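Teichoic acid D-alanine hydrolase (Staphylococcus aureus, PDB 5ZH8) hydrolyses D-alanyl esters on wall teichoic acid and lipoteichoic acid, affecting methicillin resistance, autolysis and cell wall structure. Local coordinates at residues Leu243-Tyr251 with Asn287-Leu298; Arg341-Thr352 with Leu363-Glu372. All blocks are in the same frame, centred on the assembly; numbering follows the deposited sequence.

How the contacts relate
Along the chain, helix 231-240 ends and 243-251 follows; contact 1 then closes a loop of 35 residues when 287-298 returns, pairing strand 248-250 with strand 288-290 and drawing in the start of helix 292-303. Contact 2 opens only after this loop is complete, so the two are in series and neither nest nor cross. It closes a short loop between 341-352 and 363-372, joining a strand hairpin of the large sheet to helix 371-382. With centres about 15 Å apart, the contacts still touch: Met290, Pro292 and Met295 pack on Leu342, Phe351 and Ala364, so helix 292-303 ties the small sheet to one face of the large one.

Contact 1. Residues Leu243-Tyr251 with Asn287-Leu298; sequences LKLQHTAFY and NLYMTPTDMGKL
Strand 248-250 forms one edge of the small antiparallel sheet of this beta-lactamase-type fold, and its Ala249 makes the hydrogen-bonded pair with Tyr289 of strand 288-290. Ala249 N reaches Tyr289 O at 2.8 Å, and Tyr289 N answers to Ala249 O at 2.7 Å. Strand 288-290 is the middle strand, since its other edge bonds to Phe123 and Ile125.

Just beyond the strands the chain turns into helix 292-303, and the bond from Thr291 N to His247 O (3.2 Å) holds the N-cap residue against the first segment. Asp294, in the first helical turn, closes this corner. Its OD2 accepts the Thr248 hydroxyl, OG1, at 2.7 Å through the anti lone pair, and takes His247 N, 3.0 Å away, from above the carboxylate plane. Thr248 suits the site because its OG1, beside the backbone N (chi1 -65°), meets the acid while CG2 lies along Met290 CG. The helix N terminus would probably help stabilise a buried carboxylate here. The His247 ring turns elsewhere, its NE2 bonding to Ser63 O.

On the Thr248 face, with CG swung opposite the backbone N (chi1 -167°), Leu288 can lay CD1 over the centre of the Phe250 ring, 3.9 Å from the centroid, as a CH-pi contact. Asn287 OD1 meets the same ring at its edge, in plane, while Asn287 ND2 bonds to Leu279 O. Farther along, Leu243 and Leu298 meet through their CD1 atoms. This is the small antiparallel sheet of the beta-lactamase-like fold, its middle strand running straight into helix 292-303 and Asp294 bonded back to the outer strand.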
# COMPACT_ATOMS: atom_id res chain seq x y z
N LEU A 243 33.51 -0.00 2.54
CA LEU A 243 32.97 -0.39 1.24
C LEU A 243 32.65 0.81 0.33
O LEU A 243 31.92 0.67 -0.64
CB LEU A 243 31.74 -1.28 1.42
CG LEU A 243 31.93 -2.54 2.28
CD1 LEU A 243 30.71 -3.43 2.18
CD2 LEU A 243 33.19 -3.31 1.89
N LYS A 244 33.23 1.97 0.64
CA LYS A 244 33.12 3.19 -0.18
C LYS A 244 31.70 3.48 -0.64
O LYS A 244 31.45 3.77 -1.81
CB LYS A 244 34.06 3.10 -1.39
CG LYS A 244 35.54 3.13 -1.03
CD LYS A 244 36.43 3.13 -2.27
CE LYS A 244 37.88 3.42 -1.90
NZ LYS A 244 38.40 2.50 -0.85
N LEU A 245 30.76 3.37 0.30
CA LEU A 245 29.38 3.74 0.05
C LEU A 245 29.23 5.23 0.32
O LEU A 245 28.95 5.66 1.44
CB LEU A 245 28.44 2.93 0.95
CG LEU A 245 28.55 1.42 0.86
CD1 LEU A 245 27.40 0.81 1.64
CD2 LEU A 245 28.51 0.94 -0.58
N GLN A 246 29.43 6.02 -0.74
CA GLN A 246 29.51 7.48 -0.63
C GLN A 246 28.24 8.18 -1.11
O GLN A 246 28.18 9.41 -1.13
CB GLN A 246 30.71 7.97 -1.44
CG GLN A 246 32.02 7.40 -0.94
CD GLN A 246 33.20 7.83 -1.77
OE1 GLN A 246 33.17 7.80 -2.99
NE2 GLN A 246 34.27 8.25 -1.10
N HIS A 247 27.24 7.39 -1.50
CA HIS A 247 25.93 7.90 -1.91
C HIS A 247 24.83 7.23 -1.09
O HIS A 247 23.75 6.93 -1.58
CB HIS A 247 25.75 7.68 -3.41
CG HIS A 247 26.72 8.46 -4.25
ND1 HIS A 247 28.04 8.07 -4.41
CD2 HIS A 247 26.58 9.60 -4.96
CE1 HIS A 247 28.66 8.94 -5.19
NE2 HIS A 247 27.79 9.88 -5.54
N THR A 248 25.16 7.01 0.18
CA THR A 248 24.28 6.39 1.15
C THR A 248 24.35 7.22 2.42
O THR A 248 25.45 7.58 2.87
CB THR A 248 24.75 4.96 1.48
OG1 THR A 248 24.65 4.14 0.32
CG2 THR A 248 23.94 4.36 2.63
N ALA A 249 23.20 7.54 3.00
CA ALA A 249 23.18 8.47 4.12
C ALA A 249 21.98 8.28 5.04
O ALA A 249 20.94 7.76 4.63
CB ALA A 249 23.23 9.91 3.62
N PHE A 250 22.16 8.69 6.29
CA PHE A 250 21.06 8.77 7.24
C PHE A 250 20.22 9.99 6.90
O PHE A 250 20.72 10.96 6.36
CB PHE A 250 21.60 8.84 8.68
CG PHE A 250 22.18 7.55 9.18
CD1 PHE A 250 21.36 6.57 9.73
CD2 PHE A 250 23.54 7.30 9.10
CE1 PHE A 250 21.88 5.38 10.18
CE2 PHE A 250 24.07 6.11 9.55
CZ PHE A 250 23.24 5.14 10.10
N TYR A 251 18.94 9.91 7.22
CA TYR A 251 17.93 10.88 6.78
C TYR A 251 18.28 12.37 6.93
O TYR A 251 17.86 13.18 6.10
CB TYR A 251 16.60 10.60 7.50
CG TYR A 251 16.57 11.05 8.95
CD1 TYR A 251 17.16 10.29 9.96
CD2 TYR A 251 15.95 12.25 9.31
CE1 TYR A 251 17.13 10.71 11.28
CE2 TYR A 251 15.91 12.67 10.63
CZ TYR A 251 16.51 11.90 11.61
OH TYR A 251 16.47 12.32 12.92
N ASN A 287 15.84 4.14 8.56
CA ASN A 287 16.01 5.59 8.40
C ASN A 287 17.22 5.92 7.52
O ASN A 287 17.79 7.00 7.63
CB ASN A 287 16.10 6.30 9.76
CG ASN A 287 17.40 6.00 10.50
OD1 ASN A 287 18.14 5.08 10.14
ND2 ASN A 287 17.67 6.78 11.53
N LEU A 288 17.59 4.98 6.65
CA LEU A 288 18.74 5.15 5.76
C LEU A 288 18.28 5.37 4.33
O LEU A 288 17.31 4.76 3.88
CB LEU A 288 19.63 3.92 5.81
CG LEU A 288 21.02 4.06 5.19
CD1 LEU A 288 21.96 4.82 6.12
CD2 LEU A 288 21.56 2.67 4.88
N TYR A 289 18.99 6.25 3.62
CA TYR A 289 18.73 6.55 2.21
C TYR A 289 19.90 6.08 1.36
O TYR A 289 21.05 6.34 1.69
CB TYR A 289 18.53 8.05 2.02
CG TYR A 289 17.21 8.58 2.52
CD1 TYR A 289 16.93 8.68 3.88
CD2 TYR A 289 16.22 9.00 1.62
CE1 TYR A 289 15.72 9.17 4.33
CE2 TYR A 289 15.01 9.49 2.06
CZ TYR A 289 14.75 9.58 3.41
OH TYR A 289 13.54 10.06 3.85
N MET A 290 19.61 5.38 0.27
CA MET A 290 20.65 4.83 -0.62
C MET A 290 20.30 5.08 -2.07
O MET A 290 19.14 4.97 -2.46
CB MET A 290 20.76 3.31 -0.47
CG MET A 290 21.33 2.80 0.83
SD MET A 290 21.63 1.01 0.74
CE MET A 290 23.32 1.01 0.16
N THR A 291 21.32 5.36 -2.88
CA THR A 291 21.20 5.19 -4.32
C THR A 291 21.19 3.70 -4.60
O THR A 291 21.88 2.94 -3.93
CB THR A 291 22.38 5.83 -5.10
OG1 THR A 291 23.62 5.29 -4.64
CG2 THR A 291 22.39 7.33 -4.91
N PRO A 292 20.38 3.25 -5.58
CA PRO A 292 20.41 1.85 -6.01
C PRO A 292 21.81 1.32 -6.33
O PRO A 292 22.11 0.17 -6.04
CB PRO A 292 19.54 1.86 -7.27
CG PRO A 292 18.57 2.96 -7.03
CD PRO A 292 19.29 4.01 -6.23
N THR A 293 22.67 2.16 -6.91
CA THR A 293 24.04 1.77 -7.24
C THR A 293 24.82 1.35 -6.00
O THR A 293 25.51 0.33 -6.03
CB THR A 293 24.80 2.89 -7.97
OG1 THR A 293 24.82 4.06 -7.16
CG2 THR A 293 24.16 3.21 -9.30
N ASP A 294 24.72 2.13 -4.93
CA ASP A 294 25.40 1.82 -3.66
C ASP A 294 24.93 0.50 -3.06
O ASP A 294 25.73 -0.24 -2.49
CB ASP A 294 25.20 2.94 -2.64
CG ASP A 294 26.38 3.91 -2.57
OD1 ASP A 294 27.08 4.08 -3.59
OD2 ASP A 294 26.60 4.49 -1.48
N MET A 295 23.63 0.21 -3.18
CA MET A 295 23.09 -1.05 -2.67
C MET A 295 23.68 -2.24 -3.42
O MET A 295 24.02 -3.25 -2.80
CB MET A 295 21.57 -1.07 -2.78
CG MET A 295 20.92 -2.37 -2.30
SD MET A 295 21.42 -3.01 -0.69
CE MET A 295 20.12 -2.36 0.36
N GLY A 296 23.80 -2.13 -4.73
CA GLY A 296 24.45 -3.16 -5.53
C GLY A 296 25.93 -3.25 -5.20
O GLY A 296 26.49 -4.34 -5.08
N LYS A 297 26.56 -2.09 -5.05
CA LYS A 297 27.98 -2.00 -4.67
C LYS A 297 28.22 -2.70 -3.32
O LYS A 297 29.24 -3.35 -3.13
CB LYS A 297 28.41 -0.53 -4.61
CG LYS A 297 29.89 -0.32 -4.39
CD LYS A 297 30.25 1.14 -4.16
CE LYS A 297 30.18 1.96 -5.45
NZ LYS A 297 30.77 3.32 -5.28
N LEU A 298 27.28 -2.56 -2.39
CA LEU A 298 27.35 -3.22 -1.09
C LEU A 298 27.27 -4.75 -1.21
O LEU A 298 28.10 -5.46 -0.66
CB LEU A 298 26.22 -2.73 -0.19
CG LEU A 298 25.98 -3.48 1.12
CD1 LEU A 298 27.20 -3.41 2.01
CD2 LEU A 298 24.74 -2.92 1.80

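Contact 2. Residues Arg341-Thr352 with Leu363-Glu372; sequences RLNGGFFGQVFT and LALNVKGNNE
Asn371, next after the N-cap residue Asn370, reaches back over the Val350 and Thr352 face of the large sheet. Its CB rests on Val350 CG1 at 3.6 Å, the two side chains passing head to tail. CG stands anti to the backbone N (chi1 -155°) and carries the amide toward the strands. At the tip, ND2 gives one N-H to Thr352 OG1 at 2.9 Å, close to the amide plane, and another to Leu363 O at 3.0 Å. An asparagine fits because one amide nitrogen can serve two acceptors on neighbouring strands. Thr352 N comes to Leu363 O from the opposite face of that carbonyl, and Thr352 OG1 donates in turn to Asn343 OD1, so the hydrogen bonds span three strands.

One residue on, Glu372 bends at chi2 (85°) to meet the extended side chain of Arg341. They form a two-pronged, side-on salt bridge: Arg341 NE bonds to Glu372 OE2 at 2.9 Å and Arg341 NH2 to Glu372 OE1 at 3.0 Å, both on the syn side, with the planes 39° apart. Asn343 CB lies over one face of the guanidinium, toward its rim, and Tyr354 OH also bonds to Glu372 OE2, which should hold the acid in place.

Between the strands, Val350 N reaches Leu365 O at 2.7 Å, and Val350 CG2 lies beside Leu365 CD2, both side chains pointing the same way. On the other face, the Phe351 ring packs on the small Ala364 CB at 3.8 Å. Gly348 accepts positive phi in the type I' turn that joins 341-346 to 349-352. Ser268 and Asn267 of the second subunit pack on Arg341 and Asn343. Strands 340-346, 349-355 and 359-365, with helix 371-382 following on the Val350 and Thr352 face, belong to the antiparallel sheet of beta-lactamase-like serine hydrolases.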
# COMPACT_ATOMS: atom_id res chain seq x y z
N ARG A 341 16.85 -11.87 -1.55
CA ARG A 341 15.92 -10.75 -1.62
C ARG A 341 16.08 -9.79 -0.44
O ARG A 341 16.22 -10.22 0.70
CB ARG A 341 14.50 -11.29 -1.67
CG ARG A 341 13.40 -10.26 -1.46
CD ARG A 341 12.04 -10.92 -1.57
NE ARG A 341 10.95 -9.94 -1.57
CZ ARG A 341 10.40 -9.42 -0.47
NH1 ARG A 341 10.83 -9.77 0.74
NH2 ARG A 341 9.41 -8.55 -0.57
N LEU A 342 16.07 -8.49 -0.75
CA LEU A 342 15.87 -7.44 0.25
C LEU A 342 14.66 -6.61 -0.16
O LEU A 342 14.36 -6.48 -1.35
CB LEU A 342 17.09 -6.52 0.37
CG LEU A 342 18.33 -7.10 1.05
CD1 LEU A 342 19.15 -7.91 0.08
CD2 LEU A 342 19.19 -5.99 1.64
N ASN A 343 13.97 -6.06 0.83
CA ASN A 343 12.82 -5.22 0.58
C ASN A 343 12.48 -4.36 1.80
O ASN A 343 12.52 -4.83 2.93
CB ASN A 343 11.61 -6.08 0.20
CG ASN A 343 10.38 -5.24 -0.07
OD1 ASN A 343 10.17 -4.75 -1.17
ND2 ASN A 343 9.54 -5.10 0.94
N GLY A 344 12.14 -3.10 1.54
CA GLY A 344 11.65 -2.19 2.57
C GLY A 344 10.56 -1.29 2.02
O GLY A 344 10.71 -0.72 0.94
N GLY A 345 9.45 -1.18 2.75
CA GLY A 345 8.35 -0.30 2.37
C GLY A 345 8.15 0.74 3.46
O GLY A 345 7.81 0.39 4.60
N PHE A 346 8.36 2.01 3.14
CA PHE A 346 8.32 3.05 4.16
C PHE A 346 8.02 4.42 3.55
O PHE A 346 8.61 4.79 2.53
CB PHE A 346 9.67 3.06 4.91
CG PHE A 346 9.57 3.32 6.39
CD1 PHE A 346 8.48 2.87 7.15
CD2 PHE A 346 10.61 3.96 7.05
CE1 PHE A 346 8.42 3.12 8.51
CE2 PHE A 346 10.56 4.19 8.41
CZ PHE A 346 9.47 3.78 9.14
N PHE A 347 7.11 5.15 4.19
CA PHE A 347 6.72 6.50 3.78
C PHE A 347 6.68 6.71 2.27
O PHE A 347 7.43 7.51 1.72
CB PHE A 347 7.62 7.55 4.45
CG PHE A 347 7.43 7.61 5.94
CD1 PHE A 347 6.42 8.40 6.49
CD2 PHE A 347 8.23 6.87 6.79
CE1 PHE A 347 6.24 8.45 7.85
CE2 PHE A 347 8.05 6.92 8.16
CZ PHE A 347 7.05 7.72 8.69
N GLY A 348 5.79 5.95 1.63
CA GLY A 348 5.52 6.07 0.20
C GLY A 348 6.61 5.59 -0.74
O GLY A 348 6.52 5.83 -1.94
N GLN A 349 7.62 4.91 -0.21
CA GLN A 349 8.71 4.40 -1.03
C GLN A 349 8.79 2.90 -0.90
O GLN A 349 8.32 2.33 0.09
CB GLN A 349 10.03 5.06 -0.63
CG GLN A 349 9.96 6.59 -0.63
CD GLN A 349 11.31 7.27 -0.71
OE1 GLN A 349 12.32 6.65 -1.05
NE2 GLN A 349 11.33 8.57 -0.42
N VAL A 350 9.34 2.25 -1.91
CA VAL A 350 9.56 0.81 -1.90
C VAL A 350 10.95 0.54 -2.46
O VAL A 350 11.26 0.97 -3.57
CB VAL A 350 8.53 0.04 -2.75
CG1 VAL A 350 8.51 -1.42 -2.32
CG2 VAL A 350 7.14 0.64 -2.61
N PHE A 351 11.77 -0.16 -1.68
CA PHE A 351 13.15 -0.41 -2.04
C PHE A 351 13.40 -1.92 -2.04
O PHE A 351 13.39 -2.55 -0.99
CB PHE A 351 14.07 0.30 -1.05
CG PHE A 351 15.46 0.51 -1.55
CD1 PHE A 351 16.41 -0.49 -1.42
CD2 PHE A 351 15.82 1.70 -2.17
CE1 PHE A 351 17.69 -0.30 -1.89
CE2 PHE A 351 17.10 1.89 -2.64
CZ PHE A 351 18.04 0.89 -2.50
N THR A 352 13.62 -2.48 -3.22
CA THR A 352 13.62 -3.92 -3.38
C THR A 352 14.86 -4.37 -4.14
O THR A 352 15.33 -3.68 -5.04
CB THR A 352 12.34 -4.40 -4.10
OG1 THR A 352 11.18 -3.83 -3.46
CG2 THR A 352 12.23 -5.91 -4.07
N LEU A 363 15.75 -2.06 -7.36
CA LEU A 363 14.65 -1.27 -7.92
C LEU A 363 14.03 -0.41 -6.83
O LEU A 363 13.46 -0.93 -5.86
CB LEU A 363 13.61 -2.20 -8.54
CG LEU A 363 12.67 -1.56 -9.57
CD1 LEU A 363 13.44 -1.12 -10.80
CD2 LEU A 363 11.53 -2.50 -9.95
N ALA A 364 14.14 0.90 -6.99
CA ALA A 364 13.66 1.86 -6.00
C ALA A 364 12.45 2.62 -6.55
O ALA A 364 12.50 3.20 -7.63
CB ALA A 364 14.77 2.83 -5.62
N LEU A 365 11.37 2.63 -5.77
CA LEU A 365 10.13 3.24 -6.19
C LEU A 365 9.68 4.28 -5.16
O LEU A 365 9.48 3.93 -4.00
CB LEU A 365 9.08 2.14 -6.33
CG LEU A 365 7.72 2.51 -6.88
CD1 LEU A 365 7.81 2.89 -8.35
CD2 LEU A 365 6.78 1.33 -6.67
N ASN A 366 9.53 5.53 -5.58
CA ASN A 366 9.12 6.62 -4.67
C ASN A 366 7.66 7.09 -4.86
O ASN A 366 7.22 8.02 -4.18
CB ASN A 366 10.10 7.80 -4.72
CG ASN A 366 10.14 8.48 -6.07
OD1 ASN A 366 10.35 7.84 -7.09
ND2 ASN A 366 9.98 9.80 -6.07
N VAL A 367 6.92 6.46 -5.76
CA VAL A 367 5.46 6.55 -5.76
C VAL A 367 4.95 5.16 -5.40
O VAL A 367 5.21 4.19 -6.11
CB VAL A 367 4.88 7.00 -7.11
CG1 VAL A 367 3.37 7.14 -7.02
CG2 VAL A 367 5.51 8.31 -7.55
N LYS A 368 4.23 5.06 -4.28
CA LYS A 368 3.86 3.76 -3.74
C LYS A 368 3.08 2.94 -4.75
O LYS A 368 2.19 3.45 -5.44
CB LYS A 368 3.03 3.93 -2.47
CG LYS A 368 2.85 2.65 -1.68
CD LYS A 368 2.12 2.95 -0.37
CE LYS A 368 2.05 1.73 0.53
NZ LYS A 368 1.44 0.54 -0.16
N GLY A 369 3.41 1.66 -4.82
CA GLY A 369 2.77 0.74 -5.74
C GLY A 369 3.42 -0.62 -5.66
O GLY A 369 4.20 -0.88 -4.75
N ASN A 370 3.10 -1.48 -6.61
CA ASN A 370 3.59 -2.85 -6.59
C ASN A 370 4.98 -2.94 -7.21
O ASN A 370 5.13 -3.02 -8.44
CB ASN A 370 2.60 -3.75 -7.33
CG ASN A 370 2.85 -5.22 -7.09
OD1 ASN A 370 3.94 -5.62 -6.69
ND2 ASN A 370 1.83 -6.03 -7.34
N ASN A 371 6.00 -2.93 -6.37
CA ASN A 371 7.37 -3.01 -6.85
C ASN A 371 7.78 -4.47 -7.15
O ASN A 371 8.65 -4.72 -7.97
CB ASN A 371 8.33 -2.38 -5.83
CG ASN A 371 9.62 -1.89 -6.46
OD1 ASN A 371 9.62 -1.29 -7.54
ND2 ASN A 371 10.74 -2.14 -5.78
N GLU A 372 7.13 -5.42 -6.48
CA GLU A 372 7.54 -6.84 -6.54
C GLU A 372 7.26 -7.44 -7.91
O GLU A 372 8.08 -8.19 -8.44
CB GLU A 372 6.82 -7.66 -5.49
CG GLU A 372 7.51 -8.98 -5.17
CD GLU A 372 8.62 -8.85 -4.13
OE1 GLU A 372 8.58 -7.89 -3.34
OE2 GLU A 372 9.52 -9.71 -4.07